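PDB 4A39: metallo-carboxypeptidase from Pseudomonas aeruginosa, which probably acts as a zinc-dependent carboxypeptidase of the M14 family, cleaving residues from the C-terminal end of peptide or protein substrates. Local coordinates for residues Q15-F20 and H53-G58; G140-E145 and V163-D168. One frame throughout, in Å; residues are numbered along the deposited sequence.

Interaction 1: Q15-F20 and H53-G58; sequences QIRADF and HFKVEG
R17 and E57 pair across two antiparallel strands at one edge of the N-terminal domain's β-sheet, where 15-17 is the outermost strand and 53-57 its neighbour. The backbones of Q15 and E57, and of R17 and K55, form hydrogen-bonded pairs, two N-H to O bonds each, while I16 and V56 make the non-hydrogen-bonded pair between them. On the face carrying I16 and V56, I16 CG2 lies 3.7 Å from F54 CD2, and L38 adds to this apolar patch.

The other face is polar and aromatic. The R17 guanidinium is shared by two carboxylates: NH2 meets the syn side of E57 OE2 at 2.9 Å, tilted from the guanidinium plane, and NH1 reaches D19 OD1 at 2.9 Å, nearly in that plane. Beyond the strand, F20 folds back against K55 and H53, its CG set between backbone N and carbonyl carbon (chi1 47°). The extended K55 chain crosses one face of this ring, with CE 4.0 Å from the F20 centroid in a CH-π contact and NZ above the same face in a cation-π interaction. H53, whose ND1 bonds S22, receives the ring edge-on: F20 CE1 sits over the centre of the imidazole, 3.6 Å from H53 CE1.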
loop_
_atom_site.group_PDB
_atom_site.type_symbol
_atom_site.label_atom_id
_atom_site.label_comp_id
_atom_site.label_asym_id
_atom_site.label_seq_id
_atom_site.Cartn_x
_atom_site.Cartn_y
_atom_site.Cartn_z
ATOM N N GLN A 15 -23.393 -11.002 -16.301
ATOM C CA GLN A 15 -23.527 -9.627 -15.832
ATOM C C GLN A 15 -22.271 -9.222 -15.073
ATOM O O GLN A 15 -21.751 -9.989 -14.268
ATOM C CB GLN A 15 -24.754 -9.477 -14.929
ATOM C CG GLN A 15 -26.067 -9.754 -15.638
ATOM C CD GLN A 15 -27.182 -8.834 -15.178
ATOM O OE1 GLN A 15 -27.566 -8.835 -14.006
ATOM N NE2 GLN A 15 -27.706 -8.036 -16.103
ATOM N N ILE A 16 -21.787 -8.015 -15.348
ATOM C CA ILE A 16 -20.584 -7.493 -14.712
ATOM C C ILE A 16 -20.936 -6.205 -13.982
ATOM O O ILE A 16 -21.721 -5.398 -14.477
ATOM C CB ILE A 16 -19.486 -7.222 -15.768
ATOM C CG1 ILE A 16 -19.126 -8.538 -16.464
ATOM C CG2 ILE A 16 -18.259 -6.593 -15.113
ATOM C CD1 ILE A 16 -18.097 -8.415 -17.570
ATOM N N ARG A 17 -20.360 -6.022 -12.799
ATOM C CA ARG A 17 -20.638 -4.834 -12.007
ATOM C C ARG A 17 -19.488 -4.481 -11.068
ATOM O O ARG A 17 -18.629 -5.315 -10.772
ATOM C CB ARG A 17 -21.924 -5.045 -11.197
ATOM C CG ARG A 17 -21.860 -6.175 -10.184
ATOM C CD ARG A 17 -23.247 -6.477 -9.621
ATOM N NE ARG A 17 -23.245 -7.594 -8.680
ATOM C CZ ARG A 17 -22.842 -7.513 -7.414
ATOM N NH1 ARG A 17 -22.413 -6.358 -6.920
ATOM N NH2 ARG A 17 -22.875 -8.588 -6.637
ATOM N N ALA A 18 -19.480 -3.235 -10.608
ATOM C CA ALA A 18 -18.441 -2.753 -9.704
ATOM C C ALA A 18 -19.053 -1.844 -8.645
ATOM O O ALA A 18 -18.380 -0.959 -8.116
ATOM C CB ALA A 18 -17.381 -1.995 -10.489
ATOM N N ASP A 19 -20.326 -2.080 -8.337
ATOM C CA ASP A 19 -21.055 -1.282 -7.357
ATOM C C ASP A 19 -20.809 -1.757 -5.928
ATOM O O ASP A 19 -21.719 -2.230 -5.244
ATOM C CB ASP A 19 -22.557 -1.306 -7.681
ATOM C CG ASP A 19 -23.150 -2.708 -7.644
ATOM O OD1 ASP A 19 -22.476 -3.663 -8.089
ATOM O OD2 ASP A 19 -24.305 -2.853 -7.181
ATOM N N PHE A 20 -19.564 -1.623 -5.488
ATOM C CA PHE A 20 -19.163 -2.030 -4.148
ATOM C C PHE A 20 -17.833 -1.393 -3.749
ATOM O O PHE A 20 -17.173 -0.742 -4.559
ATOM C CB PHE A 20 -19.070 -3.561 -4.063
ATOM C CG PHE A 20 -18.316 -4.194 -5.201
ATOM C CD1 PHE A 20 -16.928 -4.103 -5.278
ATOM C CD2 PHE A 20 -18.999 -4.874 -6.208
ATOM C CE1 PHE A 20 -16.233 -4.681 -6.342
ATOM C CE2 PHE A 20 -18.315 -5.454 -7.275
ATOM C CZ PHE A 20 -16.929 -5.358 -7.342
ATOM N N HIS A 53 -11.411 -3.353 -10.382
ATOM C CA HIS A 53 -11.978 -4.355 -9.488
ATOM C C HIS A 53 -13.440 -4.533 -9.878
ATOM O O HIS A 53 -14.233 -3.601 -9.776
ATOM C CB HIS A 53 -11.864 -3.869 -8.033
ATOM C CG HIS A 53 -12.367 -4.846 -7.015
ATOM N ND1 HIS A 53 -12.491 -4.524 -5.681
ATOM C CD2 HIS A 53 -12.776 -6.134 -7.130
ATOM C CE1 HIS A 53 -12.955 -5.568 -5.017
ATOM N NE2 HIS A 53 -13.136 -6.558 -5.873
ATOM N N PHE A 54 -13.796 -5.727 -10.338
ATOM C CA PHE A 54 -15.170 -5.991 -10.739
ATOM C C PHE A 54 -15.585 -7.432 -10.506
ATOM O O PHE A 54 -14.746 -8.315 -10.317
ATOM C CB PHE A 54 -15.393 -5.636 -12.220
ATOM C CG PHE A 54 -14.510 -6.391 -13.177
ATOM C CD1 PHE A 54 -13.242 -5.915 -13.500
ATOM C CD2 PHE A 54 -14.951 -7.579 -13.766
ATOM C CE1 PHE A 54 -12.426 -6.607 -14.397
ATOM C CE2 PHE A 54 -14.141 -8.278 -14.664
ATOM C CZ PHE A 54 -12.875 -7.789 -14.980
ATOM N N LYS A 55 -16.894 -7.659 -10.514
ATOM C CA LYS A 55 -17.444 -8.993 -10.313
ATOM C C LYS A 55 -18.202 -9.442 -11.557
ATOM O O LYS A 55 -18.871 -8.643 -12.214
ATOM C CB LYS A 55 -18.400 -9.010 -9.114
ATOM C CG LYS A 55 -17.744 -8.741 -7.770
ATOM C CD LYS A 55 -18.738 -8.953 -6.635
ATOM C CE LYS A 55 -18.144 -8.568 -5.292
ATOM N NZ LYS A 55 -19.115 -8.774 -4.178
ATOM N N VAL A 56 -18.075 -10.725 -11.885
ATOM C CA VAL A 56 -18.776 -11.296 -13.032
ATOM C C VAL A 56 -19.728 -12.353 -12.480
ATOM O O VAL A 56 -19.341 -13.163 -11.641
ATOM C CB VAL A 56 -17.802 -11.972 -14.027
ATOM C CG1 VAL A 56 -18.549 -12.390 -15.288
ATOM C CG2 VAL A 56 -16.669 -11.019 -14.382
ATOM N N GLU A 57 -20.975 -12.344 -12.933
ATOM C CA GLU A 57 -21.943 -13.325 -12.463
ATOM C C GLU A 57 -22.676 -13.927 -13.655
ATOM O O GLU A 57 -22.719 -13.328 -14.730
ATOM C CB GLU A 57 -22.941 -12.667 -11.497
ATOM C CG GLU A 57 -22.275 -11.967 -10.323
ATOM C CD GLU A 57 -23.245 -11.185 -9.448
ATOM O OE1 GLU A 57 -24.328 -10.792 -9.933
ATOM O OE2 GLU A 57 -22.903 -10.943 -8.269
ATOM N N GLY A 58 -23.230 -15.119 -13.464
ATOM C CA GLY A 58 -23.964 -15.788 -14.526
ATOM C C GLY A 58 -23.120 -16.366 -15.653
ATOM O O GLY A 58 -23.598 -16.508 -16.778
#

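Interaction 2: G140-E145 and V163-D168; sequences GIEGVE and VRRHPD
R165 reaches across to the turn at I141-V144 and closes on a single backbone oxygen, a clear example of an arginine side chain tying down a peptide carbonyl. Both bonds are donated side-on from one edge of the guanidinium: NE to E142 O at 2.9 Å and NH2 to the same E142 O at 3.2 Å. The oxygen lies close to the guanidinium plane, but the two donors meet it differently, NH2 in the carbonyl plane and NE 42° above it. The chain is extended from CG to NE, with CG anti to the carbonyl carbon (chi1 -69°), and this carries the head group the full distance to the turn. NH2 is also bonded to L197 O, so a second backbone carbonyl helps to fix the rotation of the group. At the same edge, I141 CG2 sets a methyl 3.5 Å from R165 NH2.

One backbone bond joins the segments, from R164 N to G143 O at 2.9 Å. The same oxygen receives a CA-H...O contact from V163.

Charge plays a looser part. E142 OE2 stands 4.1 Å from R165 NE but well out of the guanidinium plane, so the attraction is probably electrostatic without a directed bond. The R164 head group turns away to a salt bridge with D213.

The apolar contact is a single pair: V144 CG2 meets V163 CG2 at 4.1 Å, the two valines side by side on one sheet face. V163 packs further on L209, L214 and L216.

G143, at phi 85°, takes the third position of a type II β-turn, its CA 4.1 Å from R165 CG. The turn leads into strand 144-151, whose antiparallel pairing with 157-163 begins at V144 and V163: the edge β-hairpin of the mixed sheet in the zinc carboxypeptidase domain.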
loop_
_atom_site.group_PDB
_atom_site.type_symbol
_atom_site.label_atom_id
_atom_site.label_comp_id
_atom_site.label_asym_id
_atom_site.label_seq_id
_atom_site.Cartn_x
_atom_site.Cartn_y
_atom_site.Cartn_z
ATOM N N GLY A 140 -7.861 -4.253 20.835
ATOM C CA GLY A 140 -8.044 -5.322 21.801
ATOM C C GLY A 140 -6.705 -5.888 22.234
ATOM O O GLY A 140 -6.635 -6.747 23.115
ATOM N N ILE A 141 -5.638 -5.397 21.608
ATOM C CA ILE A 141 -4.283 -5.838 21.915
ATOM C C ILE A 141 -3.716 -5.009 23.060
ATOM O O ILE A 141 -4.004 -3.820 23.189
ATOM C CB ILE A 141 -3.353 -5.700 20.681
ATOM C CG1 ILE A 141 -3.798 -6.678 19.588
ATOM C CG2 ILE A 141 -1.907 -5.964 21.077
ATOM C CD1 ILE A 141 -2.960 -6.622 18.315
ATOM N N GLU A 142 -2.903 -5.645 23.895
ATOM C CA GLU A 142 -2.315 -4.957 25.030
ATOM C C GLU A 142 -1.397 -3.814 24.611
ATOM O O GLU A 142 -0.514 -3.985 23.766
ATOM C CB GLU A 142 -1.531 -5.945 25.891
ATOM C CG GLU A 142 -1.052 -5.346 27.195
ATOM C CD GLU A 142 0.348 -5.784 27.549
ATOM O OE1 GLU A 142 0.559 -6.999 27.759
ATOM O OE2 GLU A 142 1.240 -4.909 27.610
ATOM N N GLY A 143 -1.617 -2.645 25.208
ATOM C CA GLY A 143 -0.791 -1.487 24.916
ATOM C C GLY A 143 -1.207 -0.668 23.711
ATOM O O GLY A 143 -0.563 0.330 23.386
ATOM N N VAL A 144 -2.287 -1.073 23.049
ATOM C CA VAL A 144 -2.757 -0.360 21.865
ATOM C C VAL A 144 -3.967 0.522 22.149
ATOM O O VAL A 144 -4.947 0.085 22.757
ATOM C CB VAL A 144 -3.125 -1.344 20.732
ATOM C CG1 VAL A 144 -3.509 -0.579 19.475
ATOM C CG2 VAL A 144 -1.954 -2.273 20.451
ATOM N N GLU A 145 -3.891 1.768 21.698
ATOM C CA GLU A 145 -4.977 2.719 21.889
ATOM C C GLU A 145 -5.103 3.639 20.688
ATOM O O GLU A 145 -4.142 3.824 19.941
ATOM C CB GLU A 145 -4.726 3.563 23.138
ATOM C CG GLU A 145 -4.980 2.844 24.448
ATOM C CD GLU A 145 -4.628 3.699 25.650
ATOM O OE1 GLU A 145 -4.866 4.926 25.601
ATOM O OE2 GLU A 145 -4.122 3.143 26.648
ATOM N N VAL A 163 1.083 2.272 19.961
ATOM C CA VAL A 163 1.433 1.074 20.707
ATOM C C VAL A 163 2.467 1.526 21.734
ATOM O O VAL A 163 3.578 1.918 21.380
ATOM C CB VAL A 163 2.054 -0.000 19.785
ATOM C CG1 VAL A 163 2.280 -1.285 20.560
ATOM C CG2 VAL A 163 1.146 -0.250 18.588
ATOM N N ARG A 164 2.085 1.495 23.007
ATOM C CA ARG A 164 2.970 1.914 24.092
ATOM C C ARG A 164 2.810 0.938 25.250
ATOM O O ARG A 164 1.750 0.878 25.875
ATOM C CB ARG A 164 2.603 3.336 24.533
ATOM C CG ARG A 164 3.425 3.909 25.685
ATOM C CD ARG A 164 3.081 5.391 25.893
ATOM N NE ARG A 164 3.738 6.001 27.051
ATOM C CZ ARG A 164 5.017 6.366 27.097
ATOM N NH1 ARG A 164 5.803 6.192 26.045
ATOM N NH2 ARG A 164 5.512 6.914 28.203
ATOM N N ARG A 165 3.858 0.171 25.534
ATOM C CA ARG A 165 3.802 -0.810 26.610
ATOM C C ARG A 165 4.686 -0.473 27.807
ATOM O O ARG A 165 4.660 -1.173 28.820
ATOM C CB ARG A 165 4.153 -2.197 26.065
ATOM C CG ARG A 165 3.080 -2.749 25.135
ATOM C CD ARG A 165 3.444 -4.094 24.535
ATOM N NE ARG A 165 2.351 -4.608 23.711
ATOM C CZ ARG A 165 2.423 -5.702 22.960
ATOM N NH1 ARG A 165 3.542 -6.413 22.918
ATOM N NH2 ARG A 165 1.371 -6.088 22.250
ATOM N N HIS A 166 5.463 0.597 27.686
ATOM C CA HIS A 166 6.340 1.045 28.765
ATOM C C HIS A 166 6.198 2.553 28.918
ATOM O O HIS A 166 6.509 3.311 28.002
ATOM C CB HIS A 166 7.797 0.681 28.466
ATOM C CG HIS A 166 8.129 -0.751 28.747
ATOM N ND1 HIS A 166 7.514 -1.799 28.097
ATOM C CD2 HIS A 166 9.000 -1.309 29.622
ATOM C CE1 HIS A 166 7.990 -2.942 28.560
ATOM N NE2 HIS A 166 8.894 -2.671 29.485
ATOM N N PRO A 167 5.739 3.008 30.093
ATOM C CA PRO A 167 5.536 4.428 30.397
ATOM C C PRO A 167 6.784 5.306 30.439
ATOM O O PRO A 167 6.713 6.459 30.870
ATOM C CB PRO A 167 4.825 4.384 31.744
ATOM C CG PRO A 167 5.460 3.202 32.394
ATOM C CD PRO A 167 5.449 2.181 31.279
ATOM N N ASP A 168 7.920 4.777 29.997
ATOM C CA ASP A 168 9.153 5.554 30.012
ATOM C C ASP A 168 9.980 5.444 28.731
ATOM O O ASP A 168 11.148 5.836 28.708
ATOM C CB ASP A 168 10.006 5.156 31.224
ATOM C CG ASP A 168 10.374 3.684 31.223
ATOM O OD1 ASP A 168 9.471 2.841 31.031
ATOM O OD2 ASP A 168 11.569 3.371 31.425
#

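Overall arrangement
Both contacts lie at the edge of a sheet, each partly buried and far from the zinc site, but in different domains. Interaction 1 belongs to the N-terminal domain and interaction 2 to the zinc carboxypeptidase domain; their centres are 42 Å apart, nearest atoms about 25 Å, and they share no element. The first buries about twice the surface of the second (555 against 273 Å²). Its strand pair has an apolar face and a face of salt bridges and rings. The second joins a turn to a loop where a hairpin opens, with one bridge of strand pairing. An arginine serves in each: between carboxylates in interaction 1, on backbone carbonyls in interaction 2.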